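DNA-(apurinic or apyrimidinic site) endonuclease 2 (Xenopus laevis, PDB 6WCD) acts in base excision repair as a weak, metal-dependent AP endonuclease and also degrades DNA from 3' ends as an exonuclease. Local coordinates at residues 111-116 with 154-159. Sequence-based numbering, arbitrary orientation. Where two conformers were deposited one is given.
With BU1 (1,4-butanediol), chain G.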
ATOM      1  N   GLN A 111       9.926  16.788  -1.515  1.00 22.06           N
ATOM      2  CA  GLN A 111       9.827  16.439  -2.924  1.00 26.89           C
ATOM      3  C   GLN A 111      10.556  15.135  -3.189  1.00 22.22           C
ATOM      4  O   GLN A 111      10.062  14.257  -3.899  1.00 21.11           O
ATOM      5  CB  GLN A 111      10.403  17.561  -3.803  1.00 29.70           C
ATOM      6  CG  GLN A 111      10.250  17.286  -5.290  1.00 60.94           C
ATOM      7  CD  GLN A 111       9.992  18.546  -6.097  1.00 88.50           C
ATOM      8  OE1 GLN A 111      10.054  19.662  -5.572  1.00 87.75           O
ATOM      9  NE2 GLN A 111       9.696  18.373  -7.381  1.00 99.94           N
ATOM     10  N   SER A 112      11.726  14.991  -2.592  1.00 21.46           N
ATOM     11  CA  SER A 112      12.505  13.773  -2.807  0.61 18.92           C
ATOM     12  C   SER A 112      11.798  12.549  -2.296  1.00 18.27           C
ATOM     13  O   SER A 112      11.859  11.488  -2.927  1.00 17.44           O
ATOM     14  CB  SER A 112      13.844  13.871  -2.121  0.61 21.60           C
ATOM     15  OG  SER A 112      14.622  14.860  -2.734  0.61 28.85           O
ATOM     16  N   LEU A 113      11.126  12.665  -1.139  1.00 17.00           N
ATOM     17  CA  LEU A 113      10.429  11.531  -0.559  1.00 17.04           C
ATOM     18  C   LEU A 113       9.200  11.160  -1.348  1.00 18.09           C
ATOM     19  O   LEU A 113       8.739  10.020  -1.254  1.00 18.93           O
ATOM     20  CB  LEU A 113      10.076  11.848   0.903  1.00 16.77           C
ATOM     21  CG  LEU A 113      11.222  11.904   1.866  1.00 18.63           C
ATOM     22  CD1 LEU A 113      10.892  12.583   3.168  1.00 17.33           C
ATOM     23  CD2 LEU A 113      11.747  10.456   2.098  1.00 21.58           C
ATOM     24  N   ASP A 114       8.602  12.104  -2.101  1.00 15.78           N
ATOM     25  CA  ASP A 114       7.387  11.854  -2.840  1.00 17.92           C
ATOM     26  C   ASP A 114       7.563  11.640  -4.343  1.00 17.51           C
ATOM     27  O   ASP A 114       6.614  11.198  -4.999  1.00 24.04           O
ATOM     28  CB  ASP A 114       6.396  13.013  -2.622  1.00 19.77           C
ATOM     29  CG  ASP A 114       5.429  12.726  -1.521  1.00 21.71           C
ATOM     30  OD1 ASP A 114       5.433  11.601  -0.955  1.00 23.49           O
ATOM     31  OD2 ASP A 114       4.619  13.649  -1.248  1.00 20.85           O
ATOM     32  N   GLN A 115       8.775  11.787  -4.878  1.00 14.05           N
ATOM     33  CA  GLN A 115       8.939  11.736  -6.324  1.00 16.59           C
ATOM     34  C   GLN A 115       9.245  10.349  -6.874  1.00 15.64           C
ATOM     35  O   GLN A 115       9.559  10.237  -8.062  1.00 16.58           O
ATOM     36  CB  GLN A 115      10.051  12.701  -6.758  1.00 16.50           C
ATOM     37  CG  GLN A 115      11.408  12.272  -6.330  1.00 14.83           C
ATOM     38  CD  GLN A 115      12.512  13.229  -6.755  1.00 22.87           C
ATOM     39  OE1 GLN A 115      12.261  14.282  -7.356  1.00 26.48           O
ATOM     40  NE2 GLN A 115      13.748  12.884  -6.414  1.00 21.70           N
ATOM     41  N   GLU A 116       9.235   9.306  -6.066  1.00 13.56           N
ATOM     42  CA  GLU A 116       9.595   7.981  -6.543  1.00 14.14           C
ATOM     43  C   GLU A 116       8.391   7.053  -6.707  1.00 11.75           C
ATOM     44  O   GLU A 116       8.556   5.845  -6.879  1.00 15.48           O
ATOM     45  CB  GLU A 116      10.620   7.331  -5.602  1.00 14.39           C
ATOM     46  CG  GLU A 116      11.933   8.075  -5.575  1.00 14.61           C
ATOM     47  CD  GLU A 116      13.061   7.378  -4.803  1.00 15.51           C
ATOM     48  OE1 GLU A 116      12.898   6.223  -4.287  1.00 14.98           O
ATOM     49  OE2 GLU A 116      14.150   8.033  -4.688  1.00 16.74           O
ATOM     50  N   LYS A 154      19.630   4.568   3.329  1.00 18.84           N
ATOM     51  CA  LYS A 154      19.122   4.160   4.634  1.00 20.06           C
ATOM     52  C   LYS A 154      18.421   5.326   5.328  1.00 16.17           C
ATOM     53  O   LYS A 154      17.349   5.169   5.894  1.00 17.75           O
ATOM     54  CB  LYS A 154      20.241   3.612   5.500  1.00 25.52           C
ATOM     55  CG  LYS A 154      19.745   3.038   6.810  1.00 30.07           C
ATOM     56  CD  LYS A 154      20.940   2.637   7.698  1.00 52.65           C
ATOM     57  CE  LYS A 154      20.473   2.192   9.079  1.00 65.44           C
ATOM     58  NZ  LYS A 154      21.578   1.653   9.931  1.00 68.43           N
ATOM     59  N   THR A 155      19.027   6.505   5.216  1.00 16.79           N
ATOM     60  CA  THR A 155      18.393   7.701   5.774  1.00 16.80           C
ATOM     61  C   THR A 155      17.089   8.001   5.075  1.00 15.85           C
ATOM     62  O   THR A 155      16.063   8.256   5.718  1.00 15.95           O
ATOM     63  CB  THR A 155      19.331   8.890   5.598  1.00 17.73           C
ATOM     64  OG1 THR A 155      20.608   8.606   6.176  1.00 18.72           O
ATOM     65  CG2 THR A 155      18.764  10.117   6.272  1.00 19.57           C
ATOM     66  N   TYR A 156      17.078   7.886   3.749  1.00 15.39           N
ATOM     67  CA  TYR A 156      15.841   8.080   2.994  1.00 14.56           C
ATOM     68  C   TYR A 156      14.729   7.174   3.492  1.00 13.91           C
ATOM     69  O   TYR A 156      13.598   7.584   3.662  1.00 13.71           O
ATOM     70  CB  TYR A 156      16.162   7.858   1.496  1.00 15.57           C
ATOM     71  CG  TYR A 156      15.051   8.072   0.511  1.00 13.78           C
ATOM     72  CD1 TYR A 156      14.770   9.331   0.038  1.00 19.17           C
ATOM     73  CD2 TYR A 156      14.310   7.033   0.027  1.00 15.54           C
ATOM     74  CE1 TYR A 156      13.722   9.546  -0.844  1.00 17.49           C
ATOM     75  CE2 TYR A 156      13.243   7.233  -0.866  1.00 15.91           C
ATOM     76  CZ  TYR A 156      13.029   8.529  -1.325  1.00 14.88           C
ATOM     77  OH  TYR A 156      11.972   8.746  -2.215  1.00 18.25           O
ATOM     78  N   LYS A 157      15.048   5.891   3.723  1.00 14.11           N
ATOM     79  CA  LYS A 157      14.046   4.936   4.152  1.00 14.32           C
ATOM     80  C   LYS A 157      13.440   5.333   5.514  1.00 13.34           C
ATOM     81  O   LYS A 157      12.210   5.283   5.699  1.00 13.95           O
ATOM     82  CB  LYS A 157      14.697   3.537   4.219  1.00 15.09           C
ATOM     83  CG  LYS A 157      13.699   2.451   4.648  1.00 15.94           C
ATOM     84  CD  LYS A 157      14.423   1.095   4.792  1.00 19.92           C
ATOM     85  CE  LYS A 157      13.357   0.014   5.056  1.00 23.31           C
ATOM     86  NZ  LYS A 157      13.948  -1.330   5.263  1.00 27.15           N
ATOM     87  N   LEU A 158      14.315   5.721   6.456  1.00 14.98           N
ATOM     88  CA  LEU A 158      13.836   6.064   7.800  1.00 15.90           C
ATOM     89  C   LEU A 158      13.017   7.357   7.751  1.00 14.71           C
ATOM     90  O   LEU A 158      12.001   7.472   8.438  1.00 16.53           O
ATOM     91  CB  LEU A 158      15.005   6.160   8.764  1.00 18.72           C
ATOM     92  CG  LEU A 158      15.797   4.840   8.902  1.00 23.22           C
ATOM     93  CD1 LEU A 158      17.057   5.042   9.723  1.00 26.64           C
ATOM     94  CD2 LEU A 158      14.922   3.808   9.577  1.00 26.76           C
ATOM     95  N   ARG A 159      13.447   8.313   6.915  1.00 15.22           N
ATOM     96  CA  ARG A 159      12.658   9.543   6.749  1.00 14.74           C
ATOM     97  C   ARG A 159      11.330   9.289   6.083  1.00 14.70           C
ATOM     98  O   ARG A 159      10.325   9.904   6.444  1.00 13.80           O
ATOM     99  CB  ARG A 159      13.493  10.566   6.007  1.00 15.25           C
ATOM    100  CG  ARG A 159      14.735  11.025   6.799  1.00 18.27           C
ATOM    101  CD  ARG A 159      14.366  11.823   7.994  1.00 19.25           C
ATOM    102  NE  ARG A 159      14.051  13.183   7.581  1.00 17.42           N
ATOM    103  CZ  ARG A 159      13.887  14.179   8.424  1.00 24.97           C
ATOM    104  NH1 ARG A 159      13.877  13.935   9.725  1.00 27.95           N
ATOM    105  NH2 ARG A 159      13.743  15.416   7.954  1.00 24.32           N
TER
HETATM  106  C1  BU1 G 406      14.769  -3.371   7.481  1.00 65.37           C
HETATM  107  C2  BU1 G 406      14.649  -2.196   8.464  1.00 64.72           C
HETATM  108  C3  BU1 G 406      15.268  -0.902   7.918  1.00 64.77           C
HETATM  109  C4  BU1 G 406      16.358  -0.359   8.850  1.00 60.73           C
HETATM  110  O5  BU1 G 406      14.821  -4.585   8.197  1.00 67.53           O
HETATM  111  O6  BU1 G 406      17.401   0.161   8.063  1.00 66.57           O
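Leu113 and Tyr156 are the residues whose CA atoms come nearest, 7.3 Å apart, where the last turn of helix 107-114 meets the first turns of helix 152-173. Both helices belong to the catalytic domain, which has the DNase I-like endonuclease/exonuclease/phosphatase fold. Tyr156 reaches across and meets Ser112, Leu113 and Glu116. Its CG is anti to the backbone N (chi1 -177°), which sends the ring to the end of the shorter helix. There the phenol OH donates a hydrogen bond to the backbone O of Ser112, 2.8 Å away. The bond meets the carbonyl at a C=O...OH angle of 135°. CD2 of Leu113 sits over one ring face, offset toward the CD1-CE1 edge, in a CH-pi contact 4.0 Å from the centroid. The same leucine also packs on Phe160 and Leu163 of the longer helix, and its CD2 comes within 4.3 Å of CB of Arg159. The guanidinium of Arg159 leads away from segment 111-116, and its NH2 forms a salt bridge with Glu109. Glu116, in the loop after the helix, comes from the opposite direction to Tyr156, its carboxylate plane 25° from the ring plane. Its carboxylate forms salt bridges with Arg118 and Arg153, and Arg153 also makes a cation-pi contact with the Tyr156 ring. The Glu116 side chain is about 7 Å from that of Tyr142, probably an active-site residue. Lys157 NZ donates a hydrogen bond to the backbone O of Asn185, probably the transition-state stabiliser, and with Lys154 lines the 1,4-butanediol pocket. Glu116 CD sits 3.1 Å from Tyr156 OH, but neither carboxylate oxygen is hydrogen-bonded to that hydroxyl.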